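Local coordinates for sulfur oxidation protein soxB (Thermus thermophilus, PDB 2WDD) that is a dimanganese thiosulfohydrolase that hydrolyses the sulfur-sulfur bond of cysteine S-thiosulfonate in the Sox sulfur-oxidation pathway, at residues L23-D28 / E119-K124; L312-L317 / N326-V331; T376-W381 / E545-V550; S401-W406 / V466-G471. One frame throughout, in Å; residues are numbered along the deposited sequence. Where two conformers were deposited one is given.

Contact 1 of 4, residues L23-D28 / E119-K124; sequences LPPYGD and EAEGGK
Glu121 reaches across to Pro25, and its carboxylate lies against CB and CG of the proline ring. From CB, CG stands anti to the carbonyl carbon (chi1 -56°), and the extended chain carries the carboxylate out to that ring. Glu121 CG lies 3.8 Å from Pro25 CG. Glu121 CD comes closer, 3.4 Å from both CB and CG of Pro25. At the tip the two oxygens part company. Glu121 OE1 sits 3.2 Å from Pro25 CG and accepts from a water that also donates to Leu23 O. Glu121 OE2 lies beside Pro25 CB, 3.5 Å away, and accepts from a second water. That water in turn takes the N-H of Tyr26, its oxygen 2.8 Å from Tyr26 N. The carboxylate therefore holds the 23-28 loop through solvent and by contact with proline carbons. A third water accepts from Lys124 N at 2.7 Å and reaches Asp28 O weakly. Glu121 is the first residue past helix 104-120, just before Gly122, whose positive phi belongs to a Schellman motif. The chain then enters strand 124-129, which pairs in parallel with strand 29-34, the strand that follows Asp28. Leu23 and Tyr26 rest on strands 311-320 and 323-333.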
loop_
_atom_site.group_PDB
_atom_site.type_symbol
_atom_site.label_atom_id
_atom_site.label_comp_id
_atom_site.label_asym_id
_atom_site.label_seq_id
_atom_site.Cartn_x
_atom_site.Cartn_y
_atom_site.Cartn_z
ATOM N N LEU A 23 -1.298 -16.113 -22.299
ATOM C CA LEU A 23 -2.466 -16.827 -21.799
ATOM C C LEU A 23 -3.530 -17.047 -22.866
ATOM O O LEU A 23 -3.821 -16.158 -23.659
ATOM C CB LEU A 23 -3.094 -16.043 -20.641
ATOM C CG LEU A 23 -2.357 -15.993 -19.304
ATOM C CD1 LEU A 23 -2.897 -14.831 -18.474
ATOM C CD2 LEU A 23 -2.533 -17.304 -18.554
ATOM N N PRO A 24 -4.168 -18.224 -22.854
ATOM C CA PRO A 24 -5.242 -18.498 -23.813
ATOM C C PRO A 24 -6.492 -17.724 -23.411
ATOM O O PRO A 24 -6.600 -17.247 -22.279
ATOM C CB PRO A 24 -5.479 -20.005 -23.653
ATOM C CG PRO A 24 -4.960 -20.342 -22.303
ATOM C CD PRO A 24 -3.812 -19.412 -22.058
ATOM N N PRO A 25 -7.455 -17.586 -24.334
ATOM C CA PRO A 25 -8.684 -16.850 -24.014
ATOM C C PRO A 25 -9.493 -17.558 -22.932
ATOM O O PRO A 25 -9.394 -18.773 -22.767
ATOM C CB PRO A 25 -9.464 -16.871 -25.339
ATOM C CG PRO A 25 -8.440 -17.150 -26.393
ATOM C CD PRO A 25 -7.419 -18.030 -25.738
ATOM N N TYR A 26 -10.292 -16.790 -22.198
ATOM C CA TYR A 26 -11.163 -17.337 -21.169
ATOM C C TYR A 26 -12.259 -16.342 -20.823
ATOM O O TYR A 26 -11.978 -15.197 -20.477
ATOM C CB TYR A 26 -10.386 -17.683 -19.892
ATOM C CG TYR A 26 -11.245 -18.344 -18.826
ATOM C CD1 TYR A 26 -11.267 -19.727 -18.680
ATOM C CD2 TYR A 26 -12.067 -17.589 -17.995
ATOM C CE1 TYR A 26 -12.071 -20.338 -17.728
ATOM C CE2 TYR A 26 -12.872 -18.191 -17.035
ATOM C CZ TYR A 26 -12.864 -19.563 -16.902
ATOM O OH TYR A 26 -13.645 -20.168 -15.942
ATOM N N GLY A 27 -13.506 -16.787 -20.916
ATOM C CA GLY A 27 -14.651 -15.990 -20.528
ATOM C C GLY A 27 -15.145 -14.886 -21.441
ATOM O O GLY A 27 -14.759 -14.784 -22.614
ATOM N N ASP A 28 -16.021 -14.064 -20.873
ATOM C CA ASP A 28 -16.688 -12.978 -21.573
ATOM C C ASP A 28 -16.056 -11.613 -21.346
ATOM O O ASP A 28 -16.215 -10.710 -22.168
ATOM C CB ASP A 28 -18.140 -12.911 -21.110
ATOM C CG ASP A 28 -18.833 -14.260 -21.173
ATOM O OD1 ASP A 28 -19.021 -14.764 -22.299
ATOM O OD2 ASP A 28 -19.186 -14.819 -20.111
ATOM N N GLU A 119 -8.779 -8.207 -26.956
ATOM C CA GLU A 119 -9.593 -7.625 -28.014
ATOM C C GLU A 119 -9.437 -8.382 -29.334
ATOM O O GLU A 119 -10.385 -8.488 -30.111
ATOM C CB GLU A 119 -9.318 -6.126 -28.155
ATOM C CG GLU A 119 -9.865 -5.329 -26.968
ATOM C CD GLU A 119 -9.455 -3.866 -26.977
ATOM O OE1 GLU A 119 -8.498 -3.509 -27.696
ATOM O OE2 GLU A 119 -10.090 -3.075 -26.251
ATOM N N ALA A 120 -8.262 -8.967 -29.552
ATOM C CA ALA A 120 -8.030 -9.761 -30.752
ATOM C C ALA A 120 -8.893 -11.017 -30.694
ATOM O O ALA A 120 -9.270 -11.568 -31.729
ATOM C CB ALA A 120 -6.562 -10.125 -30.883
ATOM N N GLU A 121 -9.209 -11.453 -29.475
ATOM C CA GLU A 121 -10.044 -12.634 -29.247
ATOM C C GLU A 121 -11.520 -12.265 -29.300
ATOM O O GLU A 121 -12.384 -13.098 -29.023
ATOM C CB GLU A 121 -9.779 -13.223 -27.854
ATOM C CG GLU A 121 -8.342 -13.581 -27.542
ATOM C CD GLU A 121 -8.124 -13.805 -26.052
ATOM O OE1 GLU A 121 -7.067 -14.356 -25.677
ATOM O OE2 GLU A 121 -9.010 -13.428 -25.254
ATOM N N GLY A 122 -11.810 -10.997 -29.572
ATOM C CA GLY A 122 -13.179 -10.521 -29.600
ATOM C C GLY A 122 -13.719 -10.328 -28.195
ATOM O O GLY A 122 -14.928 -10.227 -27.988
ATOM N N GLY A 123 -12.817 -10.263 -27.221
ATOM C CA GLY A 123 -13.202 -10.085 -25.833
ATOM C C GLY A 123 -13.326 -8.626 -25.435
ATOM O O GLY A 123 -13.062 -7.731 -26.234
ATOM N N LYS A 124 -13.735 -8.396 -24.192
ATOM C CA LYS A 124 -13.919 -7.048 -23.659
ATOM C C LYS A 124 -13.033 -6.865 -22.426
ATOM O O LYS A 124 -13.167 -7.607 -21.457
ATOM C CB LYS A 124 -15.379 -6.856 -23.253
ATOM C CG LYS A 124 -15.625 -5.671 -22.340
ATOM C CD LYS A 124 -15.905 -4.416 -23.140
ATOM C CE LYS A 124 -16.600 -3.364 -22.293
ATOM N NZ LYS A 124 -16.332 -1.997 -22.813
HETATM O O HOH W 1 -5.467 -14.066 -23.724
HETATM O O HOH W 2 -9.850 -14.061 -22.220
HETATM O O HOH W 3 -12.841 -10.544 -22.796
#

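Contact 2 of 4, residues L312-L317 / N326-V331; sequences LMRVDL and NLRVRV
Asp316 and Arg328 face each other as a hydrogen-bonded antiparallel pair and form a salt bridge on one face of the sheet. Arg328 comes side-on. Its NH2 lies 2.7 Å and its NE 2.9 Å from Asp316 OD2, both from the same face of the carboxylate, whose plane is turned 71° from the guanidinium. A bend at chi3 (66°) in Arg328 brings NE and NH2 to this oxygen. Asp316 OD1 offers its syn lone pair to Arg314 NE at 2.9 Å, and also bonds Thr30 OG1. Both arginines bond Asp316, whose charge probably offsets the closeness of Arg328 NH2 to one face of the Arg314 guanidinium. Gln114 takes Arg314 NH1, and Pro24 O takes Arg328 NH2. With an alanine here in place of Asp316, both guanidinium groups would probably lose their common counter-charge. The backbones form a beta hairpin at the edge of the sheet that includes strand 29-34. Arg314 with Arg330, and Asp316 with Arg328, each exchange two N-H...O bonds of 2.9 Å. Apolar packing fills the opposite face. Met313 SD lies 3.9 Å from Val331 CG2. Val315 CG1 and Val329 CG2 pack at 4.2 Å. Leu317 CD2 meets Leu327 CB at 3.8 Å.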
loop_
_atom_site.group_PDB
_atom_site.type_symbol
_atom_site.label_atom_id
_atom_site.label_comp_id
_atom_site.label_asym_id
_atom_site.label_seq_id
_atom_site.Cartn_x
_atom_site.Cartn_y
_atom_site.Cartn_z
ATOM N N LEU A 312 0.230 -7.027 -12.380
ATOM C CA LEU A 312 -1.015 -6.689 -13.032
ATOM C C LEU A 312 -1.853 -7.945 -12.838
ATOM O O LEU A 312 -1.416 -9.047 -13.182
ATOM C CB LEU A 312 -0.815 -6.448 -14.528
ATOM C CG LEU A 312 -2.140 -6.127 -15.227
ATOM C CD1 LEU A 312 -2.651 -4.740 -14.812
ATOM C CD2 LEU A 312 -1.974 -6.207 -16.752
ATOM N N MET A 313 -3.004 -7.799 -12.195
ATOM C CA MET A 313 -3.869 -8.944 -11.966
ATOM C C MET A 313 -4.828 -9.071 -13.130
ATOM O O MET A 313 -5.601 -8.150 -13.403
ATOM C CB MET A 313 -4.656 -8.795 -10.665
ATOM C CG MET A 313 -3.993 -9.502 -9.494
ATOM S SD MET A 313 -2.283 -9.030 -9.222
ATOM C CE MET A 313 -2.500 -7.267 -8.778
ATOM N N ARG A 314 -4.775 -10.204 -13.829
ATOM C CA ARG A 314 -5.688 -10.423 -14.935
ATOM C C ARG A 314 -6.792 -11.338 -14.448
ATOM O O ARG A 314 -6.533 -12.462 -14.001
ATOM C CB ARG A 314 -4.990 -11.034 -16.147
ATOM C CG ARG A 314 -5.985 -11.379 -17.264
ATOM C CD ARG A 314 -5.315 -11.803 -18.571
ATOM N NE ARG A 314 -6.322 -12.400 -19.452
ATOM C CZ ARG A 314 -6.107 -12.777 -20.706
ATOM N NH1 ARG A 314 -4.922 -12.593 -21.264
ATOM N NH2 ARG A 314 -7.088 -13.337 -21.400
ATOM N N VAL A 315 -8.019 -10.830 -14.468
ATOM C CA VAL A 315 -9.160 -11.594 -13.990
ATOM C C VAL A 315 -10.153 -11.789 -15.126
ATOM O O VAL A 315 -10.815 -10.840 -15.546
ATOM C CB VAL A 315 -9.843 -10.923 -12.792
ATOM C CG1 VAL A 315 -10.947 -11.817 -12.220
ATOM C CG2 VAL A 315 -8.815 -10.572 -11.708
ATOM N N ASP A 316 -10.254 -13.024 -15.617
ATOM C CA ASP A 316 -11.162 -13.342 -16.720
ATOM C C ASP A 316 -12.431 -13.923 -16.145
ATOM O O ASP A 316 -12.381 -14.796 -15.291
ATOM C CB ASP A 316 -10.513 -14.333 -17.680
ATOM C CG ASP A 316 -9.174 -13.853 -18.183
ATOM O OD1 ASP A 316 -9.147 -12.780 -18.813
ATOM O OD2 ASP A 316 -8.150 -14.533 -17.943
ATOM N N LEU A 317 -13.569 -13.373 -16.555
ATOM C CA LEU A 317 -14.850 -13.780 -16.013
ATOM C C LEU A 317 -15.783 -14.473 -16.993
ATOM O O LEU A 317 -16.070 -13.944 -18.075
ATOM C CB LEU A 317 -15.604 -12.564 -15.464
ATOM C CG LEU A 317 -14.832 -11.644 -14.516
ATOM C CD1 LEU A 317 -15.660 -10.406 -14.166
ATOM C CD2 LEU A 317 -14.429 -12.419 -13.269
ATOM N N ASN A 326 -17.779 -18.487 -13.305
ATOM C CA ASN A 326 -16.438 -18.942 -13.008
ATOM C C ASN A 326 -15.449 -17.839 -13.366
ATOM O O ASN A 326 -15.803 -16.866 -14.029
ATOM C CB ASN A 326 -16.119 -20.223 -13.782
ATOM C CG ASN A 326 -15.272 -21.195 -12.976
ATOM O OD1 ASN A 326 -14.437 -20.785 -12.171
ATOM N ND2 ASN A 326 -15.482 -22.494 -13.190
ATOM N N LEU A 327 -14.212 -17.991 -12.917
ATOM C CA LEU A 327 -13.196 -16.989 -13.210
ATOM C C LEU A 327 -11.806 -17.577 -13.232
ATOM O O LEU A 327 -11.533 -18.600 -12.600
ATOM C CB LEU A 327 -13.247 -15.852 -12.183
ATOM C CG LEU A 327 -12.661 -16.130 -10.792
ATOM C CD1 LEU A 327 -12.734 -14.843 -9.946
ATOM C CD2 LEU A 327 -13.387 -17.267 -10.110
ATOM N N ARG A 328 -10.919 -16.904 -13.947
ATOM C CA ARG A 328 -9.523 -17.283 -13.991
ATOM C C ARG A 328 -8.726 -16.069 -13.513
ATOM O O ARG A 328 -8.900 -14.971 -14.023
ATOM C CB ARG A 328 -9.097 -17.666 -15.403
ATOM C CG ARG A 328 -7.664 -18.168 -15.468
ATOM C CD ARG A 328 -7.234 -18.475 -16.891
ATOM N NE ARG A 328 -7.182 -17.271 -17.715
ATOM C CZ ARG A 328 -6.948 -17.267 -19.024
ATOM N NH1 ARG A 328 -6.719 -18.406 -19.669
ATOM N NH2 ARG A 328 -6.931 -16.119 -19.686
ATOM N N VAL A 329 -7.871 -16.276 -12.521
ATOM C CA VAL A 329 -7.072 -15.195 -11.960
ATOM C C VAL A 329 -5.609 -15.502 -12.208
ATOM O O VAL A 329 -5.139 -16.613 -11.930
ATOM C CB VAL A 329 -7.318 -15.082 -10.436
ATOM C CG1 VAL A 329 -6.351 -14.085 -9.802
ATOM C CG2 VAL A 329 -8.777 -14.727 -10.136
ATOM N N ARG A 330 -4.882 -14.521 -12.727
ATOM C CA ARG A 330 -3.458 -14.674 -12.935
ATOM C C ARG A 330 -2.748 -13.419 -12.473
ATOM O O ARG A 330 -3.083 -12.324 -12.904
ATOM C CB ARG A 330 -3.130 -14.933 -14.403
ATOM C CG ARG A 330 -3.619 -16.285 -14.901
ATOM C CD ARG A 330 -2.861 -17.428 -14.238
ATOM N NE ARG A 330 -3.244 -18.722 -14.806
ATOM C CZ ARG A 330 -4.211 -19.486 -14.312
ATOM N NH1 ARG A 330 -4.880 -19.090 -13.240
ATOM N NH2 ARG A 330 -4.507 -20.647 -14.887
ATOM N N VAL A 331 -1.756 -13.596 -11.609
ATOM C CA VAL A 331 -0.921 -12.492 -11.163
ATOM C C VAL A 331 0.202 -12.408 -12.186
ATOM O O VAL A 331 1.026 -13.325 -12.285
ATOM C CB VAL A 331 -0.348 -12.778 -9.755
ATOM C CG1 VAL A 331 0.743 -11.739 -9.402
ATOM C CG2 VAL A 331 -1.473 -12.780 -8.710
#

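Contact 3 of 4, residues T376-W381 / E545-V550; sequences TLYSTW and EPNVKV
Tyr378 and Leu377 carry this contact from the 376-381 side, one polar and aromatic, the side chain of the other apolar. The direct hydrogen bond is made by the phenol. Glu545 N donates to Tyr378 OH over 2.9 Å, and the bond is nearly straight at 170°. The same hydroxyl also bonds Gln383 OE1 in the first turn of helix 380-392. With its CG anti to the backbone N (chi1 167°), the tyrosine turns the face of its ring to Pro546 CA. There a CH-pi contact forms: Pro546 CA stands 3.8 Å from the ring centroid, only 7° off the ring normal. Pro546 CB is farther, 4.3 Å from Tyr378 CD2. A water makes the second polar link. It donates to Leu377 O and to Asn547 OD1, each 2.7 Å away, and lies at the edge of the tyrosine ring. Asn547 ND2 is held by Leu472 O, which fixes the amide from the other end. Apolar contact centres on one methyl. Leu377 CD1 lies 3.5 Å from Val550 CG2. This valine belongs to strand 548-550, which runs parallel to strand 472-476. That strand and the loop before it are joined to the start of helix 380-392 without strand pairing. With Glu545 N and Gln383 OE1 both at its hydroxyl and Pro546 at its face, the Tyr378 ring is likely to be fixed in position.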
loop_
_atom_site.group_PDB
_atom_site.type_symbol
_atom_site.label_atom_id
_atom_site.label_comp_id
_atom_site.label_asym_id
_atom_site.label_seq_id
_atom_site.Cartn_x
_atom_site.Cartn_y
_atom_site.Cartn_z
ATOM N N THR A 376 5.113 -6.214 10.139
ATOM C CA THR A 376 4.209 -5.771 11.205
ATOM C C THR A 376 4.913 -4.830 12.185
ATOM O O THR A 376 4.316 -3.860 12.665
ATOM C CB THR A 376 3.672 -6.980 11.988
ATOM O OG1 THR A 376 2.994 -7.861 11.090
ATOM C CG2 THR A 376 2.702 -6.526 13.100
ATOM N N LEU A 377 6.153 -5.161 12.540
ATOM C CA LEU A 377 6.829 -4.503 13.641
ATOM C C LEU A 377 8.124 -3.756 13.424
ATOM O O LEU A 377 8.442 -2.842 14.200
ATOM C CB LEU A 377 7.112 -5.550 14.733
ATOM C CG LEU A 377 5.895 -6.345 15.216
ATOM C CD1 LEU A 377 6.362 -7.467 16.139
ATOM C CD2 LEU A 377 4.914 -5.419 15.941
ATOM N N TYR A 378 8.940 -4.228 12.488
ATOM C CA TYR A 378 10.292 -3.715 12.380
ATOM C C TYR A 378 10.813 -3.810 10.954
ATOM O O TYR A 378 10.519 -4.759 10.241
ATOM C CB TYR A 378 11.203 -4.559 13.296
ATOM C CG TYR A 378 12.681 -4.349 13.047
ATOM C CD1 TYR A 378 13.374 -3.343 13.695
ATOM C CD2 TYR A 378 13.373 -5.157 12.153
ATOM C CE1 TYR A 378 14.716 -3.106 13.423
ATOM C CE2 TYR A 378 14.720 -4.927 11.864
ATOM C CZ TYR A 378 15.383 -3.910 12.521
ATOM O OH TYR A 378 16.713 -3.676 12.250
ATOM N N SER A 379 11.613 -2.834 10.552
ATOM C CA SER A 379 12.235 -2.891 9.234
ATOM C C SER A 379 13.625 -2.246 9.250
ATOM O O SER A 379 13.914 -1.384 10.075
ATOM C CB SER A 379 11.359 -2.231 8.170
ATOM O OG SER A 379 11.555 -0.820 8.171
ATOM N N THR A 380 14.487 -2.641 8.321
ATOM C CA THR A 380 15.820 -2.027 8.286
ATOM C C THR A 380 15.759 -0.597 7.771
ATOM O O THR A 380 16.554 0.247 8.208
ATOM C CB THR A 380 16.812 -2.860 7.477
ATOM O OG1 THR A 380 16.225 -3.156 6.205
ATOM C CG2 THR A 380 17.160 -4.149 8.223
ATOM N N TRP A 381 14.823 -0.305 6.865
ATOM C CA TRP A 381 14.678 1.073 6.401
ATOM C C TRP A 381 14.283 1.963 7.582
ATOM O O TRP A 381 14.862 3.029 7.774
ATOM C CB TRP A 381 13.620 1.210 5.292
ATOM C CG TRP A 381 13.252 2.668 5.073
ATOM C CD1 TRP A 381 12.131 3.307 5.527
ATOM C CD2 TRP A 381 14.102 3.694 4.528
ATOM N NE1 TRP A 381 12.202 4.655 5.235
ATOM C CE2 TRP A 381 13.398 4.912 4.617
ATOM C CE3 TRP A 381 15.366 3.685 3.911
ATOM C CZ2 TRP A 381 13.924 6.120 4.139
ATOM C CZ3 TRP A 381 15.889 4.885 3.443
ATOM C CH2 TRP A 381 15.171 6.084 3.563
ATOM N N GLU A 545 18.150 -5.896 13.390
ATOM C CA GLU A 545 18.251 -6.148 14.815
ATOM C C GLU A 545 16.916 -5.768 15.439
ATOM O O GLU A 545 16.741 -4.700 16.013
ATOM C CB GLU A 545 19.438 -5.406 15.423
ATOM C CG GLU A 545 20.775 -5.989 14.966
ATOM C CD GLU A 545 21.972 -5.354 15.647
ATOM O OE1 GLU A 545 22.061 -4.109 15.653
ATOM O OE2 GLU A 545 22.841 -6.103 16.141
ATOM N N PRO A 546 15.927 -6.643 15.257
ATOM C CA PRO A 546 14.580 -6.362 15.770
ATOM C C PRO A 546 14.587 -5.980 17.235
ATOM O O PRO A 546 15.325 -6.548 18.039
ATOM C CB PRO A 546 13.829 -7.681 15.575
ATOM C CG PRO A 546 14.629 -8.464 14.603
ATOM C CD PRO A 546 16.056 -8.010 14.723
ATOM N N ASN A 547 13.729 -5.034 17.580
ATOM C CA ASN A 547 13.656 -4.545 18.952
ATOM C C ASN A 547 12.410 -5.060 19.660
ATOM O O ASN A 547 12.019 -4.537 20.701
ATOM C CB ASN A 547 13.616 -3.024 18.941
ATOM C CG ASN A 547 12.400 -2.486 18.216
ATOM O OD1 ASN A 547 11.955 -3.052 17.203
ATOM N ND2 ASN A 547 11.830 -1.405 18.746
ATOM N N VAL A 548 11.785 -6.081 19.091
ATOM C CA VAL A 548 10.571 -6.642 19.668
ATOM C C VAL A 548 10.639 -8.157 19.750
ATOM O O VAL A 548 11.088 -8.816 18.817
ATOM C CB VAL A 548 9.307 -6.209 18.881
ATOM C CG1 VAL A 548 8.047 -6.489 19.693
ATOM C CG2 VAL A 548 9.381 -4.736 18.494
ATOM N N LYS A 549 10.165 -8.691 20.865
ATOM C CA LYS A 549 10.073 -10.130 21.077
ATOM C C LYS A 549 8.578 -10.441 21.006
ATOM O O LYS A 549 7.780 -9.785 21.677
ATOM C CB LYS A 549 10.629 -10.476 22.460
ATOM C CG LYS A 549 10.322 -11.880 22.956
ATOM C CD LYS A 549 11.150 -12.207 24.198
ATOM C CE LYS A 549 10.304 -12.843 25.293
ATOM N NZ LYS A 549 11.096 -13.126 26.527
ATOM N N VAL A 550 8.193 -11.395 20.167
ATOM C CA VAL A 550 6.794 -11.733 19.986
ATOM C C VAL A 550 6.394 -13.038 20.653
ATOM O O VAL A 550 6.799 -14.120 20.227
ATOM C CB VAL A 550 6.419 -11.767 18.496
ATOM C CG1 VAL A 550 4.908 -11.912 18.326
ATOM C CG2 VAL A 550 6.939 -10.522 17.778
HETATM O O HOH W 4 10.535 -1.607 15.427
#

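Contact 4 of 4, residues S401-W406 / V466-G471; sequences SPAVRW and VSRVFG
Ala403 lays its methyl over one face of the Arg468 guanidinium, with Ala403 CB 3.6 Å from Arg468 NH1. The same methyl lies 3.4 Å from Val466 O. That carbonyl is at the edge of the guanidinium and accepts from Arg468 NH1 at 2.9 Å. A bend at chi2 (80°) turns the arginine back toward Val466, two residues earlier, and brings one guanidinium face to the Ala403 methyl. The other nitrogens are held too. Arg468 NE forms a salt bridge with Asp382, and Arg468 NH2 bonds the carbonyls of Asp375 and Lys373. A leucine in place of Arg468 would probably leave Asp382 without this counter-charge and the Val466, Asp375 and Lys373 carbonyls without these donors. The backbones meet at Ser401 and Arg468, an antiparallel hydrogen-bonded pair. Ser401 N reaches Arg468 O at 2.8 Å, and Arg468 N returns to Ser401 O at 3.0 Å. A water bonded to Ser401 OG also donates to Arg468 O. Ala403 is the centre of an inverse gamma turn that follows strand 398-401. The chain then leads to Trp406, which stacks on the manganese ligand His38. Strands 398-401 and 468-470 pair within the 5'-nucleotidase C-terminal domain, and the loop after 398-401 reaches the metal centre.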
loop_
_atom_site.group_PDB
_atom_site.type_symbol
_atom_site.label_atom_id
_atom_site.label_comp_id
_atom_site.label_asym_id
_atom_site.label_seq_id
_atom_site.Cartn_x
_atom_site.Cartn_y
_atom_site.Cartn_z
ATOM N N SER A 401 8.492 5.958 13.738
ATOM C CA SER A 401 8.375 5.955 12.281
ATOM C C SER A 401 7.035 5.362 11.897
ATOM O O SER A 401 6.594 4.370 12.483
ATOM C CB SER A 401 9.500 5.117 11.657
ATOM O OG SER A 401 10.747 5.791 11.728
ATOM N N PRO A 402 6.372 5.960 10.897
ATOM C CA PRO A 402 5.045 5.513 10.460
ATOM C C PRO A 402 5.123 4.198 9.695
ATOM O O PRO A 402 5.888 4.057 8.728
ATOM C CB PRO A 402 4.589 6.648 9.536
ATOM C CG PRO A 402 5.879 7.182 8.946
ATOM C CD PRO A 402 6.915 7.040 10.051
ATOM N N ALA A 403 4.282 3.255 10.102
ATOM C CA ALA A 403 4.262 1.939 9.496
ATOM C C ALA A 403 3.375 1.866 8.262
ATOM O O ALA A 403 2.508 0.997 8.169
ATOM C CB ALA A 403 3.839 0.898 10.521
ATOM N N VAL A 404 3.612 2.761 7.311
ATOM C CA VAL A 404 2.865 2.740 6.058
ATOM C C VAL A 404 3.294 1.519 5.251
ATOM O O VAL A 404 4.392 0.980 5.440
ATOM C CB VAL A 404 3.044 4.032 5.246
ATOM C CG1 VAL A 404 2.419 5.220 5.966
ATOM C CG2 VAL A 404 4.523 4.282 4.888
ATOM N N ARG A 405 2.420 1.085 4.347
ATOM C CA ARG A 405 2.762 -0.076 3.529
ATOM C C ARG A 405 3.365 0.281 2.181
ATOM O O ARG A 405 3.757 -0.601 1.424
ATOM C CB ARG A 405 1.600 -1.069 3.405
ATOM C CG ARG A 405 1.413 -1.895 4.682
ATOM C CD ARG A 405 0.299 -2.931 4.596
ATOM N NE ARG A 405 0.181 -3.628 5.873
ATOM C CZ ARG A 405 -0.552 -4.716 6.069
ATOM N NH1 ARG A 405 -0.581 -5.277 7.271
ATOM N NH2 ARG A 405 -1.268 -5.225 5.075
ATOM N N TRP A 406 3.488 1.580 1.891
ATOM C CA TRP A 406 4.151 2.005 0.662
ATOM C C TRP A 406 5.654 2.238 0.912
ATOM O O TRP A 406 6.095 2.403 2.052
ATOM C CB TRP A 406 3.517 3.259 0.063
ATOM C CG TRP A 406 3.171 4.363 1.026
ATOM C CD1 TRP A 406 1.963 4.552 1.650
ATOM C CD2 TRP A 406 3.940 5.550 1.287
ATOM N NE1 TRP A 406 1.958 5.750 2.326
ATOM C CE2 TRP A 406 3.157 6.386 2.117
ATOM C CE3 TRP A 406 5.217 5.980 0.908
ATOM C CZ2 TRP A 406 3.622 7.619 2.587
ATOM C CZ3 TRP A 406 5.679 7.194 1.381
ATOM C CH2 TRP A 406 4.879 8.004 2.208
ATOM N N VAL A 466 2.431 -1.730 12.893
ATOM C CA VAL A 466 2.782 -1.009 14.123
ATOM C C VAL A 466 3.954 -0.048 13.957
ATOM O O VAL A 466 5.008 -0.423 13.434
ATOM C CB VAL A 466 3.150 -2.009 15.238
ATOM C CG1 VAL A 466 3.458 -1.287 16.567
ATOM C CG2 VAL A 466 2.047 -3.049 15.412
ATOM N N SER A 467 3.766 1.183 14.426
ATOM C CA SER A 467 4.812 2.203 14.395
ATOM C C SER A 467 6.124 1.599 14.892
ATOM O O SER A 467 6.129 0.822 15.859
ATOM C CB SER A 467 4.413 3.357 15.321
ATOM O OG SER A 467 5.424 4.349 15.386
ATOM N N ARG A 468 7.225 1.962 14.239
ATOM C CA ARG A 468 8.546 1.473 14.628
ATOM C C ARG A 468 9.171 2.511 15.539
ATOM O O ARG A 468 9.203 3.688 15.201
ATOM C CB ARG A 468 9.425 1.256 13.398
ATOM C CG ARG A 468 8.894 0.183 12.448
ATOM C CD ARG A 468 7.758 0.692 11.538
ATOM N NE ARG A 468 7.720 -0.120 10.329
ATOM C CZ ARG A 468 7.064 -1.275 10.202
ATOM N NH1 ARG A 468 6.257 -1.716 11.167
ATOM N NH2 ARG A 468 7.192 -1.961 9.072
ATOM N N VAL A 469 9.623 2.084 16.712
ATOM C CA VAL A 469 10.172 3.015 17.687
ATOM C C VAL A 469 11.638 2.750 17.955
ATOM O O VAL A 469 12.000 1.857 18.720
ATOM C CB VAL A 469 9.361 3.035 18.990
ATOM C CG1 VAL A 469 9.733 4.274 19.796
ATOM C CG2 VAL A 469 7.859 3.010 18.688
ATOM N N PHE A 470 12.478 3.507 17.273
ATOM C CA PHE A 470 13.913 3.339 17.431
ATOM C C PHE A 470 14.325 3.961 18.755
ATOM O O PHE A 470 13.962 5.106 19.043
ATOM C CB PHE A 470 14.650 4.016 16.285
ATOM C CG PHE A 470 16.123 3.754 16.287
ATOM C CD1 PHE A 470 16.616 2.461 16.156
ATOM C CD2 PHE A 470 17.013 4.797 16.435
ATOM C CE1 PHE A 470 17.974 2.222 16.186
ATOM C CE2 PHE A 470 18.383 4.559 16.452
ATOM C CZ PHE A 470 18.857 3.279 16.331
ATOM N N GLY A 471 15.067 3.207 19.564
ATOM C CA GLY A 471 15.497 3.663 20.879
ATOM C C GLY A 471 14.773 2.933 21.997
ATOM O O GLY A 471 15.076 3.101 23.178
HETATM O O HOH W 5 11.958 4.850 13.899
#

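Contacts 1 and 2 lie on one side of the molecule and touch. Contact 1 is a surface meeting bridged by water, whereas contact 2 is buried and built of strand pairing, apolar packing and a charged network. Asp28 N bonds Leu317 O, so the 23-28 loop of contact 1 also reaches the hairpin of contact 2. Contacts 3 and 4 touch in the C-terminal part, their centres about 9 Å apart. Thr376 O meets Val466 N, and contact 4 is nested in the chain loop closed by contact 3. Contact 3, partly buried, relies on a tyrosine and apolar methyls. Contact 4, buried, adds a short strand pairing and an arginine with several partners.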